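Side-chain contacts in PelD (Pseudomonas aeruginosa, PDB 4EU0), which binds the second messenger cyclic di-GMP on its GGDEF-like domain and is an effector involved in pellicle formation: residues K172-D177 / L228-L233; L204-Q209 / D213-L218. All blocks are in the same frame, centred on the assembly; numbering follows the deposited sequence.

Contact 1 (K172-D177 / L228-L233); sequences KRSLLD and LVLLPL. With C2E (9,9'-[(2R,3R,3aS,5S,7aR,9R,10R,10aS,12S,14aR)-3,5,10,12-tetrahydroxy-5,12-dioxidooctahydro-2H,7H-difuro[3,2-d:3',2'-j][1,3,7,9,2,8]tetraoxadiphosphacyclododecine-2,9-diyl]bis(2-amino-1,9-dihydro-6H-purin-6-one)), chain B.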
loop_
_atom_site.group_PDB
_atom_site.type_symbol
_atom_site.label_atom_id
_atom_site.label_comp_id
_atom_site.label_asym_id
_atom_site.label_seq_id
_atom_site.Cartn_x
_atom_site.Cartn_y
_atom_site.Cartn_z
ATOM N N LYS A 172 0.680 3.578 6.466
ATOM C CA LYS A 172 1.558 2.661 7.207
ATOM C C LYS A 172 2.313 1.770 6.240
ATOM O O LYS A 172 3.507 1.550 6.396
ATOM C CB LYS A 172 0.784 1.817 8.214
ATOM C CG LYS A 172 1.709 1.040 9.140
ATOM C CD LYS A 172 0.952 0.264 10.201
ATOM C CE LYS A 172 1.933 -0.421 11.136
ATOM N NZ LYS A 172 1.256 -1.101 12.272
ATOM N N ARG A 173 1.621 1.260 5.229
ATOM C CA ARG A 173 2.295 0.451 4.226
ATOM C C ARG A 173 3.402 1.231 3.524
ATOM O O ARG A 173 4.498 0.719 3.319
ATOM C CB ARG A 173 1.306 -0.090 3.201
ATOM C CG ARG A 173 1.968 -0.940 2.115
ATOM C CD ARG A 173 2.799 -2.117 2.694
ATOM N NE ARG A 173 1.960 -3.047 3.445
ATOM C CZ ARG A 173 2.409 -4.092 4.140
ATOM N NH1 ARG A 173 1.543 -4.868 4.797
ATOM N NH2 ARG A 173 3.714 -4.352 4.202
ATOM N N SER A 174 3.129 2.485 3.179
ATOM C CA SER A 174 4.170 3.317 2.575
ATOM C C SER A 174 5.359 3.581 3.504
ATOM O O SER A 174 6.506 3.660 3.039
ATOM C CB SER A 174 3.590 4.622 2.041
ATOM O OG SER A 174 2.855 4.406 0.851
ATOM N N LEU A 175 5.093 3.726 4.805
ATOM C CA LEU A 175 6.172 3.854 5.792
ATOM C C LEU A 175 7.005 2.575 5.885
ATOM O O LEU A 175 8.224 2.640 5.964
ATOM C CB LEU A 175 5.643 4.252 7.172
ATOM C CG LEU A 175 5.104 5.680 7.271
ATOM C CD1 LEU A 175 4.320 5.824 8.558
ATOM C CD2 LEU A 175 6.237 6.730 7.158
ATOM N N LEU A 176 6.334 1.426 5.845
ATOM C CA LEU A 176 7.011 0.129 5.817
ATOM C C LEU A 176 7.827 -0.053 4.530
ATOM O O LEU A 176 8.977 -0.504 4.598
ATOM C CB LEU A 176 6.016 -1.017 6.008
ATOM C CG LEU A 176 5.374 -1.156 7.395
ATOM C CD1 LEU A 176 4.095 -1.971 7.290
ATOM C CD2 LEU A 176 6.343 -1.766 8.413
ATOM N N ASP A 177 7.237 0.318 3.381
ATOM C CA ASP A 177 7.905 0.300 2.063
ATOM C C ASP A 177 9.224 1.077 2.111
ATOM O O ASP A 177 10.256 0.612 1.613
ATOM C CB ASP A 177 7.030 0.978 0.983
ATOM C CG ASP A 177 5.878 0.116 0.480
ATOM O OD1 ASP A 177 5.935 -1.117 0.583
ATOM O OD2 ASP A 177 4.913 0.708 -0.072
ATOM N N LEU A 228 -5.101 16.180 2.793
ATOM C CA LEU A 228 -3.905 15.359 2.767
ATOM C C LEU A 228 -4.000 14.414 1.589
ATOM O O LEU A 228 -5.049 13.805 1.354
ATOM C CB LEU A 228 -3.847 14.530 4.039
ATOM C CG LEU A 228 -2.557 14.215 4.770
ATOM C CD1 LEU A 228 -1.488 15.312 4.655
ATOM C CD2 LEU A 228 -2.979 13.950 6.230
ATOM N N VAL A 229 -2.915 14.291 0.841
ATOM C CA VAL A 229 -2.855 13.317 -0.249
ATOM C C VAL A 229 -1.585 12.498 -0.121
ATOM O O VAL A 229 -0.491 13.046 -0.128
ATOM C CB VAL A 229 -2.870 13.972 -1.658
ATOM C CG1 VAL A 229 -2.995 12.891 -2.726
ATOM C CG2 VAL A 229 -4.015 14.976 -1.786
ATOM N N LEU A 230 -1.744 11.180 -0.026
ATOM C CA LEU A 230 -0.602 10.270 -0.067
ATOM C C LEU A 230 -0.443 9.703 -1.479
ATOM O O LEU A 230 -1.406 9.246 -2.100
ATOM C CB LEU A 230 -0.791 9.126 0.939
ATOM C CG LEU A 230 0.279 8.025 0.904
ATOM C CD1 LEU A 230 1.602 8.501 1.517
ATOM C CD2 LEU A 230 -0.218 6.756 1.609
ATOM N N LEU A 231 0.790 9.734 -1.974
ATOM C CA LEU A 231 1.150 9.167 -3.255
ATOM C C LEU A 231 2.059 7.957 -3.034
ATOM O O LEU A 231 3.286 8.106 -2.985
ATOM C CB LEU A 231 1.910 10.211 -4.090
ATOM C CG LEU A 231 1.165 11.475 -4.547
ATOM C CD1 LEU A 231 0.836 12.412 -3.381
ATOM C CD2 LEU A 231 2.068 12.178 -5.562
ATOM N N PRO A 232 1.467 6.754 -2.897
ATOM C CA PRO A 232 2.295 5.568 -2.647
ATOM C C PRO A 232 3.124 5.181 -3.861
ATOM O O PRO A 232 2.743 5.479 -4.997
ATOM C CB PRO A 232 1.254 4.469 -2.369
ATOM C CG PRO A 232 -0.007 5.211 -1.991
ATOM C CD PRO A 232 0.037 6.413 -2.898
ATOM N N LEU A 233 4.251 4.518 -3.614
ATOM C CA LEU A 233 5.072 3.949 -4.679
ATOM C C LEU A 233 5.334 4.954 -5.805
ATOM O O LEU A 233 5.209 4.632 -6.967
ATOM C CB LEU A 233 4.416 2.677 -5.236
ATOM C CG LEU A 233 4.126 1.585 -4.207
ATOM C CD1 LEU A 233 3.273 0.484 -4.805
ATOM C CD2 LEU A 233 5.426 1.010 -3.674
HETATM P P1 C2E B . 0.722 12.787 -16.671
HETATM O O2P C2E B . 1.277 14.057 -17.278
HETATM O O1P C2E B . -0.713 12.758 -16.214
HETATM O "O5'" C2E B . 1.647 12.337 -15.450
HETATM C "C5'" C2E B . 3.070 12.311 -15.542
HETATM C "C4'" C2E B . 3.680 11.611 -14.332
HETATM O "O4'" C2E B . 3.506 12.414 -13.153
HETATM C "C3'" C2E B . 3.079 10.251 -13.994
HETATM O "O3'" C2E B . 3.689 9.143 -14.668
HETATM C "C2'" C2E B . 3.329 10.154 -12.511
HETATM O "O2'" C2E B . 4.698 9.794 -12.300
HETATM C "C1'" C2E B . 3.147 11.584 -12.051
HETATM N N9 C2E B . 1.728 11.837 -11.670
HETATM C C8 C2E B . 0.854 12.620 -12.326
HETATM N N7 C2E B . -0.352 12.637 -11.701
HETATM C C5 C2E B . -0.229 11.854 -10.614
HETATM C C6 C2E B . -1.111 11.421 -9.520
HETATM O O6 C2E B . -2.386 11.865 -9.471
HETATM N N1 C2E B . -0.614 10.588 -8.578
HETATM C C2 C2E B . 0.662 10.114 -8.612
HETATM N N2 C2E B . 1.058 9.277 -7.629
HETATM N N3 C2E B . 1.531 10.473 -9.599
HETATM C C4 C2E B . 1.142 11.317 -10.598
HETATM P P11 C2E B . 2.834 7.804 -14.934
HETATM O O21 C2E B . 3.748 6.748 -15.535
HETATM O O11 C2E B . 1.987 7.429 -13.735
HETATM O O5A C2E B . 1.852 8.275 -16.112
HETATM C C5A C2E B . 2.380 8.774 -17.340
HETATM C C4A C2E B . 1.228 9.256 -18.199
HETATM O O4A C2E B . 0.273 8.211 -18.387
HETATM C C3A C2E B . 0.437 10.356 -17.520
HETATM O O3A C2E B . 0.983 11.636 -17.759
HETATM C C2A C2E B . -0.942 10.225 -18.111
HETATM O O2A C2E B . -0.990 10.838 -19.407
HETATM C C1A C2E B . -1.056 8.723 -18.256
HETATM N N91 C2E B . -1.729 8.150 -17.057
HETATM C C81 C2E B . -1.157 7.451 -16.059
HETATM N N71 C2E B . -2.075 7.069 -15.133
HETATM C C51 C2E B . -3.270 7.536 -15.543
HETATM C C61 C2E B . -4.669 7.497 -15.051
HETATM O O61 C2E B . -4.993 6.866 -13.893
HETATM N N11 C2E B . -5.622 8.114 -15.785
HETATM C C21 C2E B . -5.335 8.757 -16.946
HETATM N N21 C2E B . -6.343 9.352 -17.632
HETATM N N31 C2E B . -4.077 8.824 -17.455
HETATM C C41 C2E B . -3.032 8.245 -16.809
HETATM O O HOH W 1 4.990 3.470 -0.998
#

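Contact 2 (L204-Q209 / D213-L218); sequences LLEGSQ and DVQLRL. With C2E (9,9'-[(2R,3R,3aS,5S,7aR,9R,10R,10aS,12S,14aR)-3,5,10,12-tetrahydroxy-5,12-dioxidooctahydro-2H,7H-difuro[3,2-d:3',2'-j][1,3,7,9,2,8]tetraoxadiphosphacyclododecine-2,9-diyl]bis(2-amino-1,9-dihydro-6H-purin-6-one)), chain B.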
loop_
_atom_site.group_PDB
_atom_site.type_symbol
_atom_site.label_atom_id
_atom_site.label_comp_id
_atom_site.label_asym_id
_atom_site.label_seq_id
_atom_site.Cartn_x
_atom_site.Cartn_y
_atom_site.Cartn_z
ATOM N N LEU A 204 -11.908 20.311 -6.412
ATOM C CA LEU A 204 -11.011 20.055 -7.536
ATOM C C LEU A 204 -9.905 19.077 -7.128
ATOM O O LEU A 204 -9.572 18.157 -7.867
ATOM C CB LEU A 204 -10.438 21.372 -8.097
ATOM C CG LEU A 204 -9.724 21.272 -9.450
ATOM C CD1 LEU A 204 -10.708 20.993 -10.575
ATOM C CD2 LEU A 204 -8.940 22.548 -9.738
ATOM N N LEU A 205 -9.344 19.272 -5.939
ATOM C CA LEU A 205 -8.316 18.358 -5.433
ATOM C C LEU A 205 -8.885 16.941 -5.255
ATOM O O LEU A 205 -8.256 15.958 -5.665
ATOM C CB LEU A 205 -7.717 18.903 -4.131
ATOM C CG LEU A 205 -6.806 20.123 -4.273
ATOM C CD1 LEU A 205 -6.560 20.724 -2.888
ATOM C CD2 LEU A 205 -5.468 19.758 -4.971
ATOM N N GLU A 206 -10.090 16.834 -4.695
ATOM C CA GLU A 206 -10.748 15.530 -4.568
ATOM C C GLU A 206 -10.918 14.836 -5.917
ATOM O O GLU A 206 -10.659 13.647 -6.033
ATOM C CB GLU A 206 -12.107 15.653 -3.876
ATOM C CG GLU A 206 -12.021 16.092 -2.413
ATOM C CD GLU A 206 -13.399 16.317 -1.819
ATOM O OE1 GLU A 206 -14.326 15.531 -2.135
ATOM O OE2 GLU A 206 -13.565 17.275 -1.042
ATOM N N GLY A 207 -11.327 15.587 -6.937
ATOM C CA GLY A 207 -11.595 15.004 -8.248
ATOM C C GLY A 207 -10.339 14.550 -8.972
ATOM O O GLY A 207 -10.423 13.755 -9.907
ATOM N N SER A 208 -9.184 15.042 -8.528
ATOM C CA SER A 208 -7.896 14.751 -9.171
ATOM C C SER A 208 -7.331 13.390 -8.775
ATOM O O SER A 208 -6.339 12.928 -9.368
ATOM C CB SER A 208 -6.865 15.827 -8.803
ATOM O OG SER A 208 -6.378 15.646 -7.490
ATOM N N GLN A 209 -7.935 12.760 -7.767
ATOM C CA GLN A 209 -7.392 11.509 -7.228
ATOM C C GLN A 209 -7.237 10.464 -8.324
ATOM O O GLN A 209 -8.147 10.246 -9.127
ATOM C CB GLN A 209 -8.286 10.972 -6.117
ATOM C CG GLN A 209 -7.655 9.809 -5.363
ATOM C CD GLN A 209 -8.520 9.307 -4.240
ATOM O OE1 GLN A 209 -8.819 10.042 -3.299
ATOM N NE2 GLN A 209 -8.923 8.045 -4.322
ATOM N N ASP A 213 -3.356 6.562 -5.011
ATOM C CA ASP A 213 -3.327 7.730 -4.135
ATOM C C ASP A 213 -4.576 7.753 -3.267
ATOM O O ASP A 213 -5.675 7.388 -3.725
ATOM C CB ASP A 213 -3.259 9.033 -4.920
ATOM C CG ASP A 213 -1.998 9.161 -5.767
ATOM O OD1 ASP A 213 -1.087 8.302 -5.712
ATOM O OD2 ASP A 213 -1.924 10.160 -6.508
ATOM N N VAL A 214 -4.401 8.173 -2.019
ATOM C CA VAL A 214 -5.506 8.299 -1.082
ATOM C C VAL A 214 -5.480 9.664 -0.416
ATOM O O VAL A 214 -4.401 10.264 -0.225
ATOM C CB VAL A 214 -5.532 7.167 -0.007
ATOM C CG1 VAL A 214 -5.913 5.827 -0.651
ATOM C CG2 VAL A 214 -4.191 7.044 0.718
ATOM N N GLN A 215 -6.671 10.151 -0.086
ATOM C CA GLN A 215 -6.825 11.485 0.470
ATOM C C GLN A 215 -7.586 11.489 1.776
ATOM O O GLN A 215 -8.433 10.624 2.019
ATOM C CB GLN A 215 -7.578 12.382 -0.519
ATOM C CG GLN A 215 -6.972 12.438 -1.899
ATOM C CD GLN A 215 -7.760 13.359 -2.799
ATOM O OE1 GLN A 215 -8.926 13.645 -2.525
ATOM N NE2 GLN A 215 -7.127 13.840 -3.861
ATOM N N LEU A 216 -7.304 12.503 2.589
ATOM C CA LEU A 216 -8.038 12.780 3.814
ATOM C C LEU A 216 -8.470 14.239 3.836
ATOM O O LEU A 216 -7.651 15.143 3.644
ATOM C CB LEU A 216 -7.173 12.512 5.049
ATOM C CG LEU A 216 -7.302 11.260 5.906
ATOM C CD1 LEU A 216 -6.788 11.545 7.319
ATOM C CD2 LEU A 216 -8.738 10.750 5.954
ATOM N N ARG A 217 -9.759 14.459 4.076
ATOM C CA ARG A 217 -10.323 15.803 4.173
ATOM C C ARG A 217 -10.460 16.149 5.648
ATOM O O ARG A 217 -11.220 15.496 6.379
ATOM C CB ARG A 217 -11.688 15.862 3.477
ATOM C CG ARG A 217 -11.686 15.294 2.055
ATOM C CD ARG A 217 -13.080 14.865 1.573
ATOM N NE ARG A 217 -13.695 13.853 2.438
ATOM C CZ ARG A 217 -14.803 13.174 2.145
ATOM N NH1 ARG A 217 -15.426 13.366 0.987
ATOM N NH2 ARG A 217 -15.283 12.286 3.008
ATOM N N LEU A 218 -9.714 17.161 6.086
ATOM C CA LEU A 218 -9.639 17.502 7.505
ATOM C C LEU A 218 -9.789 18.996 7.731
ATOM O O LEU A 218 -9.698 19.790 6.797
ATOM C CB LEU A 218 -8.290 17.042 8.085
ATOM C CG LEU A 218 -7.935 15.553 8.013
ATOM C CD1 LEU A 218 -6.501 15.343 8.432
ATOM C CD2 LEU A 218 -8.876 14.721 8.867
HETATM P P1 C2E B . 0.722 12.787 -16.671
HETATM O O2P C2E B . 1.277 14.057 -17.278
HETATM O O1P C2E B . -0.713 12.758 -16.214
HETATM O "O5'" C2E B . 1.647 12.337 -15.450
HETATM C "C5'" C2E B . 3.070 12.311 -15.542
HETATM C "C4'" C2E B . 3.680 11.611 -14.332
HETATM O "O4'" C2E B . 3.506 12.414 -13.153
HETATM C "C3'" C2E B . 3.079 10.251 -13.994
HETATM O "O3'" C2E B . 3.689 9.143 -14.668
HETATM C "C2'" C2E B . 3.329 10.154 -12.511
HETATM O "O2'" C2E B . 4.698 9.794 -12.300
HETATM C "C1'" C2E B . 3.147 11.584 -12.051
HETATM N N9 C2E B . 1.728 11.837 -11.670
HETATM C C8 C2E B . 0.854 12.620 -12.326
HETATM N N7 C2E B . -0.352 12.637 -11.701
HETATM C C5 C2E B . -0.229 11.854 -10.614
HETATM C C6 C2E B . -1.111 11.421 -9.520
HETATM O O6 C2E B . -2.386 11.865 -9.471
HETATM N N1 C2E B . -0.614 10.588 -8.578
HETATM C C2 C2E B . 0.662 10.114 -8.612
HETATM N N2 C2E B . 1.058 9.277 -7.629
HETATM N N3 C2E B . 1.531 10.473 -9.599
HETATM C C4 C2E B . 1.142 11.317 -10.598
HETATM P P11 C2E B . 2.834 7.804 -14.934
HETATM O O21 C2E B . 3.748 6.748 -15.535
HETATM O O11 C2E B . 1.987 7.429 -13.735
HETATM O O5A C2E B . 1.852 8.275 -16.112
HETATM C C5A C2E B . 2.380 8.774 -17.340
HETATM C C4A C2E B . 1.228 9.256 -18.199
HETATM O O4A C2E B . 0.273 8.211 -18.387
HETATM C C3A C2E B . 0.437 10.356 -17.520
HETATM O O3A C2E B . 0.983 11.636 -17.759
HETATM C C2A C2E B . -0.942 10.225 -18.111
HETATM O O2A C2E B . -0.990 10.838 -19.407
HETATM C C1A C2E B . -1.056 8.723 -18.256
HETATM N N91 C2E B . -1.729 8.150 -17.057
HETATM C C81 C2E B . -1.157 7.451 -16.059
HETATM N N71 C2E B . -2.075 7.069 -15.133
HETATM C C51 C2E B . -3.270 7.536 -15.543
HETATM C C61 C2E B . -4.669 7.497 -15.051
HETATM O O61 C2E B . -4.993 6.866 -13.893
HETATM N N11 C2E B . -5.622 8.114 -15.785
HETATM C C21 C2E B . -5.335 8.757 -16.946
HETATM N N21 C2E B . -6.343 9.352 -17.632
HETATM N N31 C2E B . -4.077 8.824 -17.455
HETATM C C41 C2E B . -3.032 8.245 -16.809
HETATM O O HOH W 2 -5.035 13.938 -5.986
HETATM O O HOH W 3 -9.174 8.891 -0.893
HETATM O O HOH W 4 -7.306 7.010 -6.449
#

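Contact 1 (K172-D177 / L228-L233)
Ser174 meets Pro232 where, in the GGDEF-like domain, helix 162-181 passes the end of strand 225-231, a small case of a helix and a strand end joined more through a shared water than directly. The Ser174 hydroxyl lies beside its backbone N (chi1 -74°), which sets OG against the proline ring, 3.6 Å from Pro232 CB. The same OG approaches the methyl Leu230 CD2 at 3.9 Å, so it sits against two nonpolar groups and takes its polar contacts elsewhere: a water at 3.0 Å from Ser174 OG, and a weak hydrogen bond with Tyr170 O one turn earlier. A turn later, the side chain of Asp177 lies roughly perpendicular to that of Leu233, with OD2 3.7 Å from Leu233 CD2. That water also donates to Asp177 OD2 (2.9 Å) and accepts from Leu233 N (2.9 Å), tying the backbone of Leu233, just past the strand, to two successive turns of the helix. Leu231 points away from the helix, and its CD2 lies 3.7 Å from N2 of a guanine of the bound cyclic di-GMP. Here Leu230 packs on Phe167, Tyr170 and Leu171 of helix 162-181, while His145 of helix 133-150 touches both Asp177 and Leu233.

Contact 2 (L204-Q209 / D213-L218)
Gln215 reaches from strand 214-219 to helix 198-207, and its NE2 donates to Leu205 O at 3.0 Å in a nearly straight bond (169°). The donor stands above the carbonyl plane. Ser208 OG, at 2.6 Å, and Ser208 N also donate to Leu205 O, so three bonds grip this oxygen, a compact example of a strand side chain joining a helix. Water adds three bridges: one weakly links Ser208 OG with Gln215 NE2; two others accept from Gln215 N and Gln209 NE2, while their donation to Gln209 OE1 and Asp213 O, respectively, is less certain. By van der Waals contact, the extended Gln209 and Gln215 run antiparallel alongside each other, OE1 of Gln209 lying 3.3 Å from Gln215 CG. The charged pair is looser: Glu206 OE1 lies at the edge of the Arg217 guanidinium, a long 4.0 Å from NH1, with the two planes 77° apart; Glu206 OE2 is hydrogen-bonded to Gln202. Toward the ligand, Asp213 OD1 accepts from guanine N2 at 3.0 Å, whereas OD2 faces N1 at a separation too short to be taken at face value; Arg210 and Asp213, both ligand-binding, fit the RxxD sequence motif of the inhibitory site of diguanylate cyclases. Leu205 and Ser208 pack on Phe250 and Leu246 of helix 236-253, and Gln215 and Arg217 touch Val229 and Leu227 of strand 225-231.

In the fold
From the N terminus, the chain passes through a five-stranded antiparallel sheet and helix 133-150 before it runs along helix 162-181, in the GGDEF-like part, whose residues 172-177 form the first half of contact 1. It then runs through strand 185-192 and helix 198-207, and contact 2 closes a short loop as the chain turns directly into strand 214-219. Only on returning along strand 225-231 does it complete contact 1, so the whole of contact 2 falls within that larger loop and the two do not cross. They meet in the sheet, where Leu230 N lies 2.8 Å from Val214 O, a probable hydrogen bond between antiparallel neighbours. Through Leu231 and Asp213, both contacts reach the cyclic di-GMP pocket.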